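Local atomic coordinates of MlnE (Bacillus amyloliquefaciens subsp. plantarum, PDB entry 5D2E), a protein that serves the macrolactin assembly line through this N-terminal B-type ketoreductase region, which binds NADP and probably reduces beta-keto groups of the growing polyketide. Residues H55-I60 / Y80-I85; F216-T221 / E246-Y251. All coordinates share one frame; numbering follows the deposited sequence.

Interaction 1: residues H55-I60 / Y80-I85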
loop_
_atom_site.group_PDB
_atom_site.type_symbol
_atom_site.label_atom_id
_atom_site.label_comp_id
_atom_site.label_asym_id
_atom_site.label_seq_id
_atom_site.Cartn_x
_atom_site.Cartn_y
_atom_site.Cartn_z
ATOM N N HIS A 55 25.990 13.623 8.086
ATOM C CA HIS A 55 26.202 14.639 9.159
ATOM C C HIS A 55 27.026 14.169 10.364
ATOM O O HIS A 55 27.499 15.000 11.115
ATOM C CB HIS A 55 24.860 15.218 9.678
ATOM C CG HIS A 55 24.484 16.530 9.046
ATOM N ND1 HIS A 55 23.194 16.830 8.658
ATOM C CD2 HIS A 55 25.233 17.612 8.720
ATOM C CE1 HIS A 55 23.164 18.037 8.120
ATOM N NE2 HIS A 55 24.390 18.532 8.144
ATOM N N THR A 56 27.158 12.854 10.574
ATOM C CA THR A 56 28.066 12.290 11.589
ATOM C C THR A 56 29.116 11.502 10.864
ATOM O O THR A 56 28.933 11.146 9.698
ATOM C CB THR A 56 27.342 11.336 12.529
ATOM O OG1 THR A 56 26.882 10.198 11.775
ATOM C CG2 THR A 56 26.164 12.042 13.161
ATOM N N LYS A 57 30.222 11.240 11.533
ATOM C CA LYS A 57 31.294 10.543 10.906
ATOM C C LYS A 57 31.276 9.087 11.371
ATOM O O LYS A 57 32.011 8.701 12.268
ATOM C CB LYS A 57 32.600 11.257 11.214
ATOM C CG LYS A 57 33.828 10.592 10.612
ATOM C CD LYS A 57 35.025 11.550 10.569
ATOM C CE LYS A 57 35.382 12.106 11.942
ATOM N NZ LYS A 57 36.534 13.035 11.863
ATOM N N GLU A 58 30.402 8.286 10.764
ATOM C CA GLU A 58 30.164 6.932 11.155
ATOM C C GLU A 58 30.040 6.068 9.905
ATOM O O GLU A 58 29.816 6.597 8.842
ATOM C CB GLU A 58 28.867 6.887 11.957
ATOM C CG GLU A 58 29.031 7.396 13.380
ATOM C CD GLU A 58 27.710 7.342 14.063
ATOM O OE1 GLU A 58 27.370 6.296 14.631
ATOM O OE2 GLU A 58 26.940 8.301 13.912
ATOM N N PRO A 59 30.207 4.736 10.038
ATOM C CA PRO A 59 30.219 3.835 8.895
ATOM C C PRO A 59 28.876 3.878 8.123
ATOM O O PRO A 59 27.815 4.126 8.682
ATOM C CB PRO A 59 30.491 2.479 9.513
ATOM C CG PRO A 59 31.180 2.784 10.838
ATOM C CD PRO A 59 30.490 4.030 11.296
ATOM N N ILE A 60 29.012 3.781 6.830
ATOM C CA ILE A 60 27.924 3.714 5.871
ATOM C C ILE A 60 27.836 2.269 5.324
ATOM O O ILE A 60 28.885 1.662 4.963
ATOM C CB ILE A 60 28.238 4.644 4.713
ATOM C CG1 ILE A 60 28.347 6.065 5.213
ATOM C CG2 ILE A 60 27.207 4.472 3.576
ATOM C CD1 ILE A 60 29.023 6.973 4.177
ATOM N N TYR A 80 36.074 11.329 3.306
ATOM C CA TYR A 80 35.160 11.032 4.425
ATOM C C TYR A 80 35.865 9.904 5.184
ATOM O O TYR A 80 36.240 8.901 4.593
ATOM C CB TYR A 80 33.817 10.602 3.911
ATOM C CG TYR A 80 32.856 10.178 4.968
ATOM C CD1 TYR A 80 32.265 11.116 5.806
ATOM C CD2 TYR A 80 32.522 8.858 5.107
ATOM C CE1 TYR A 80 31.369 10.746 6.756
ATOM C CE2 TYR A 80 31.615 8.439 6.070
ATOM C CZ TYR A 80 31.042 9.410 6.896
ATOM O OH TYR A 80 30.109 9.055 7.845
ATOM N N GLU A 81 36.104 10.124 6.462
ATOM C CA GLU A 81 36.992 9.231 7.242
ATOM C C GLU A 81 36.214 8.355 8.199
ATOM O O GLU A 81 36.241 8.529 9.440
ATOM C CB GLU A 81 38.032 10.046 7.988
ATOM C CG GLU A 81 39.024 10.588 6.961
ATOM C CD GLU A 81 40.109 11.450 7.566
ATOM O OE1 GLU A 81 39.858 12.139 8.584
ATOM O OE2 GLU A 81 41.189 11.424 6.973
ATOM N N ALA A 82 35.428 7.486 7.582
ATOM C CA ALA A 82 34.756 6.384 8.276
ATOM C C ALA A 82 34.539 5.304 7.235
ATOM O O ALA A 82 34.453 5.596 6.029
ATOM C CB ALA A 82 33.416 6.836 8.835
ATOM N N PRO A 83 34.394 4.067 7.662
ATOM C CA PRO A 83 34.301 3.012 6.653
ATOM C C PRO A 83 33.079 3.095 5.733
ATOM O O PRO A 83 32.005 3.468 6.184
ATOM C CB PRO A 83 34.205 1.742 7.461
ATOM C CG PRO A 83 34.666 2.083 8.842
ATOM C CD PRO A 83 34.586 3.552 9.032
ATOM N N PHE A 84 33.256 2.643 4.492
ATOM C CA PHE A 84 32.150 2.411 3.568
ATOM C C PHE A 84 32.045 0.931 3.290
ATOM O O PHE A 84 33.003 0.279 2.836
ATOM C CB PHE A 84 32.386 3.250 2.316
ATOM C CG PHE A 84 31.362 3.071 1.244
ATOM C CD1 PHE A 84 30.086 3.581 1.393
ATOM C CD2 PHE A 84 31.670 2.381 0.080
ATOM C CE1 PHE A 84 29.158 3.420 0.394
ATOM C CE2 PHE A 84 30.743 2.262 -0.931
ATOM C CZ PHE A 84 29.491 2.770 -0.771
ATOM N N ILE A 85 30.913 0.332 3.673
ATOM C CA ILE A 85 30.707 -1.098 3.497
ATOM C C ILE A 85 29.763 -1.326 2.318
ATOM O O ILE A 85 28.636 -0.777 2.289
ATOM C CB ILE A 85 30.094 -1.702 4.776
ATOM C CG1 ILE A 85 30.926 -1.293 6.019
ATOM C CG2 ILE A 85 29.958 -3.201 4.629
ATOM C CD1 ILE A 85 32.394 -1.761 6.046
HETATM O O HOH W 1 37.556 13.599 8.801
#

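Interaction 2: residues F216-T221 / E246-Y251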
loop_
_atom_site.group_PDB
_atom_site.type_symbol
_atom_site.label_atom_id
_atom_site.label_comp_id
_atom_site.label_asym_id
_atom_site.label_seq_id
_atom_site.Cartn_x
_atom_site.Cartn_y
_atom_site.Cartn_z
ATOM N N PHE A 216 12.235 10.904 -19.992
ATOM C CA PHE A 216 12.708 10.742 -21.382
ATOM C C PHE A 216 13.727 11.856 -21.647
ATOM O O PHE A 216 13.566 13.008 -21.231
ATOM C CB PHE A 216 11.570 10.834 -22.393
ATOM C CG PHE A 216 10.522 9.783 -22.236
ATOM C CD1 PHE A 216 10.849 8.421 -22.123
ATOM C CD2 PHE A 216 9.166 10.141 -22.206
ATOM C CE1 PHE A 216 9.849 7.463 -21.945
ATOM C CE2 PHE A 216 8.180 9.182 -22.077
ATOM C CZ PHE A 216 8.519 7.844 -21.941
ATOM N N ASP A 217 14.850 11.534 -22.242
ATOM C CA ASP A 217 15.900 12.577 -22.356
ATOM C C ASP A 217 16.439 13.169 -21.045
ATOM O O ASP A 217 17.035 14.239 -21.053
ATOM C CB ASP A 217 15.375 13.751 -23.213
ATOM C CG ASP A 217 14.952 13.294 -24.599
ATOM O OD1 ASP A 217 15.709 12.497 -25.221
ATOM O OD2 ASP A 217 13.859 13.698 -25.052
ATOM N N GLU A 218 16.263 12.510 -19.913
ATOM C CA GLU A 218 16.877 13.043 -18.692
ATOM C C GLU A 218 17.040 11.819 -17.773
ATOM O O GLU A 218 16.290 11.674 -16.781
ATOM C CB GLU A 218 15.980 14.149 -18.159
ATOM C CG GLU A 218 16.519 14.967 -17.023
ATOM C CD GLU A 218 16.118 16.424 -17.101
ATOM O OE1 GLU A 218 14.944 16.830 -16.819
ATOM O OE2 GLU A 218 17.027 17.202 -17.413
ATOM N N PRO A 219 17.967 10.904 -18.146
ATOM C CA PRO A 219 18.206 9.687 -17.359
ATOM C C PRO A 219 18.840 9.980 -16.024
ATOM O O PRO A 219 19.459 11.011 -15.859
ATOM C CB PRO A 219 19.157 8.868 -18.216
ATOM C CG PRO A 219 19.862 9.890 -19.051
ATOM C CD PRO A 219 18.855 10.959 -19.331
ATOM N N PHE A 220 18.515 9.145 -15.027
ATOM C CA PHE A 220 19.242 9.144 -13.766
ATOM C C PHE A 220 20.568 8.449 -13.949
ATOM O O PHE A 220 20.629 7.275 -14.067
ATOM C CB PHE A 220 18.502 8.388 -12.681
ATOM C CG PHE A 220 18.005 9.261 -11.629
ATOM C CD1 PHE A 220 18.833 9.629 -10.586
ATOM C CD2 PHE A 220 16.731 9.712 -11.645
ATOM C CE1 PHE A 220 18.408 10.521 -9.594
ATOM C CE2 PHE A 220 16.301 10.597 -10.659
ATOM C CZ PHE A 220 17.115 11.018 -9.651
ATOM N N THR A 221 21.621 9.195 -13.910
ATOM C CA THR A 221 22.960 8.639 -13.974
ATOM C C THR A 221 23.368 8.207 -12.586
ATOM O O THR A 221 22.754 8.611 -11.598
ATOM C CB THR A 221 23.946 9.722 -14.455
ATOM O OG1 THR A 221 23.973 10.815 -13.516
ATOM C CG2 THR A 221 23.458 10.270 -15.830
ATOM N N GLU A 246 13.244 13.427 -9.674
ATOM C CA GLU A 246 13.667 13.383 -11.071
ATOM C C GLU A 246 15.058 13.982 -11.039
ATOM O O GLU A 246 15.439 14.597 -10.048
ATOM C CB GLU A 246 12.717 14.237 -11.934
ATOM C CG GLU A 246 11.332 13.636 -12.059
ATOM C CD GLU A 246 10.303 14.524 -12.713
ATOM O OE1 GLU A 246 10.704 15.542 -13.270
ATOM O OE2 GLU A 246 9.126 14.143 -12.685
ATOM N N PRO A 247 15.784 13.928 -12.159
ATOM C CA PRO A 247 17.123 14.527 -12.113
ATOM C C PRO A 247 17.188 16.021 -11.823
ATOM O O PRO A 247 18.079 16.452 -11.099
ATOM C CB PRO A 247 17.681 14.177 -13.480
ATOM C CG PRO A 247 16.949 12.903 -13.839
ATOM C CD PRO A 247 15.546 13.196 -13.412
ATOM N N ARG A 248 16.184 16.793 -12.231
ATOM C CA ARG A 248 16.195 18.271 -11.982
ATOM C C ARG A 248 15.158 18.843 -10.976
ATOM O O ARG A 248 15.187 19.999 -10.621
ATOM C CB ARG A 248 16.055 18.978 -13.338
ATOM C CG ARG A 248 17.264 18.738 -14.232
ATOM C CD ARG A 248 17.288 19.692 -15.426
ATOM N NE ARG A 248 18.661 19.641 -15.899
ATOM C CZ ARG A 248 19.611 20.568 -15.700
ATOM N NH1 ARG A 248 19.369 21.735 -15.111
ATOM N NH2 ARG A 248 20.819 20.325 -16.164
ATOM N N HIS A 249 14.243 17.999 -10.539
ATOM C CA HIS A 249 13.102 18.384 -9.703
ATOM C C HIS A 249 12.766 17.230 -8.757
ATOM O O HIS A 249 13.031 16.096 -9.066
ATOM C CB HIS A 249 11.883 18.646 -10.549
ATOM C CG HIS A 249 12.029 19.802 -11.489
ATOM N ND1 HIS A 249 12.468 19.654 -12.791
ATOM C CD2 HIS A 249 11.856 21.132 -11.290
ATOM C CE1 HIS A 249 12.514 20.853 -13.360
ATOM N NE2 HIS A 249 12.138 21.755 -12.471
ATOM N N TYR A 250 12.175 17.548 -7.612
ATOM C CA TYR A 250 11.669 16.537 -6.745
ATOM C C TYR A 250 10.326 16.961 -6.171
ATOM O O TYR A 250 9.970 18.156 -6.143
ATOM C CB TYR A 250 12.667 16.165 -5.658
ATOM C CG TYR A 250 12.981 17.242 -4.623
ATOM C CD1 TYR A 250 13.999 18.158 -4.842
ATOM C CD2 TYR A 250 12.224 17.353 -3.466
ATOM C CE1 TYR A 250 14.277 19.137 -3.903
ATOM C CE2 TYR A 250 12.475 18.339 -2.528
ATOM C CZ TYR A 250 13.522 19.219 -2.764
ATOM O OH TYR A 250 13.795 20.183 -1.844
ATOM N N TYR A 251 9.579 15.976 -5.712
ATOM C CA TYR A 251 8.280 16.269 -5.139
ATOM C C TYR A 251 7.917 15.366 -3.960
ATOM O O TYR A 251 8.340 14.184 -3.867
ATOM C CB TYR A 251 7.188 16.369 -6.225
ATOM C CG TYR A 251 7.383 15.531 -7.434
ATOM C CD1 TYR A 251 8.198 15.922 -8.489
ATOM C CD2 TYR A 251 6.726 14.296 -7.540
ATOM C CE1 TYR A 251 8.420 15.086 -9.600
ATOM C CE2 TYR A 251 6.916 13.424 -8.667
ATOM C CZ TYR A 251 7.770 13.815 -9.697
ATOM O OH TYR A 251 7.904 12.904 -10.756
#

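Interaction 1: residues H55-I60 / Y80-I85
Tyr80 reaches across to Thr56 and Glu58, and so shows how one hydroxyl can tie down the loop just ahead of strand 60-64. A trans chi1 of 176° carries the ring away from its own amide until OH lies between two carbonyls met at the ring edge, near its plane: Glu58 O at 2.7 Å from Tyr80 OH and Thr56 O at 3.0 Å. One proton cannot serve both fully. The ring's CE2 meets Ile60 CD1, 3.5 Å away. At Glu81 the carbonyl oxygen meets Lys57 CG and CD, CG at 3.4 Å, while a water links Lys57 NZ to Glu81 OE1. The methyl of Ala82 rests 3.6 Å from Glu58 O. Pro83 lies side by side with Pro59, and its O accepts the amide of Ile60 (N to O 3.1 Å). Phe84, bridged in parallel to Ile60, offers CD1 at its ring edge to Ile60 CG2 (3.7 Å), and the Ile85 N to Ile60 O bond of 2.7 Å extends the ladder. One hydroxyl between two carbonyls thus fixes the loop beside the first rungs of a parallel pair, consistent with a Rossmann-like structural subdomain.

Interaction 2: residues F216-T221 / E246-Y251
The tight turn of a beta-hairpin, which joins strand 242-245 to the antiparallel strand 249-257 in what is probably the structural subdomain of the ketoreductase, presses Pro247 against Glu218 and Phe220 of the loop that leads into helix 222-233. Pro247 and Arg248 occupy the two corners of this turn with backbone angles close to type I, and the Glu246 N to His249 O bond of 2.7 Å closes its base. Pro247 directs its CB toward the loop, and its ring meets Glu218, Pro219 and Phe220. Its CG comes to 3.3 Å from Glu218 O, and the same atom lies over the Phe220 ring as an off-centre CH-pi contact, 4.3 Å from the ring centroid. Phe220 adds CE2, which lies obliquely 3.6 Å from Glu246 C, so the aromatic group meets the Glu246-Pro247 peptide as well as the pyrrolidine. On another part of the proline, CB packs against Glu218 CG at 3.8 Å.

Glu218 then continues past Pro247 to Arg248. Its chi1 of -171° sets CG opposite the amide, and a bend at chi2 brings the carboxylate to the arginine; the two side chains cross at about a right angle. OE2 approaches the guanidinium edge, forming a salt bridge to Arg248 NE at 3.3 Å, with the two planes 31° apart; Arg248 itself is exposed. Glu246 points away from the loop, and its OE2 accepts Tyr251 OH at 2.6 Å, a bond between the turn and the strand that follows it.

Around this junction, Phe220 continues onto Tyr245 of strand 242-245 and onto Ile225 and Val228 of helix 222-233, which Thr221 N-caps through His224 N. Beyond the turn, Tyr250 stacks on His45 of strand 35-46, the antiparallel neighbour of strand 249-257.

Both contacts lie in what is probably the structural subdomain of the ketoreductase, ahead of the catalytic, NADP-binding one, and neither touches the cofactor pocket, whose residues lie between 280 and 452. Their centres are 27 Å apart and their nearest atoms about 14 Å, so they are related through the run of strands between them. Interaction 1 sits where strands 60-64 and 84-89 begin; interaction 2 sits where strands 205-214 and 242-245 have ended. Strands 127-133, 171-180 and 205-214 lie in parallel succession between 60-64 and 242-245. Successive along the chain, the two differ in means: interaction 1 combines backbone pairing with a tyrosine hydroxyl, whereas proline packing and a peripheral salt bridge hold interaction 2.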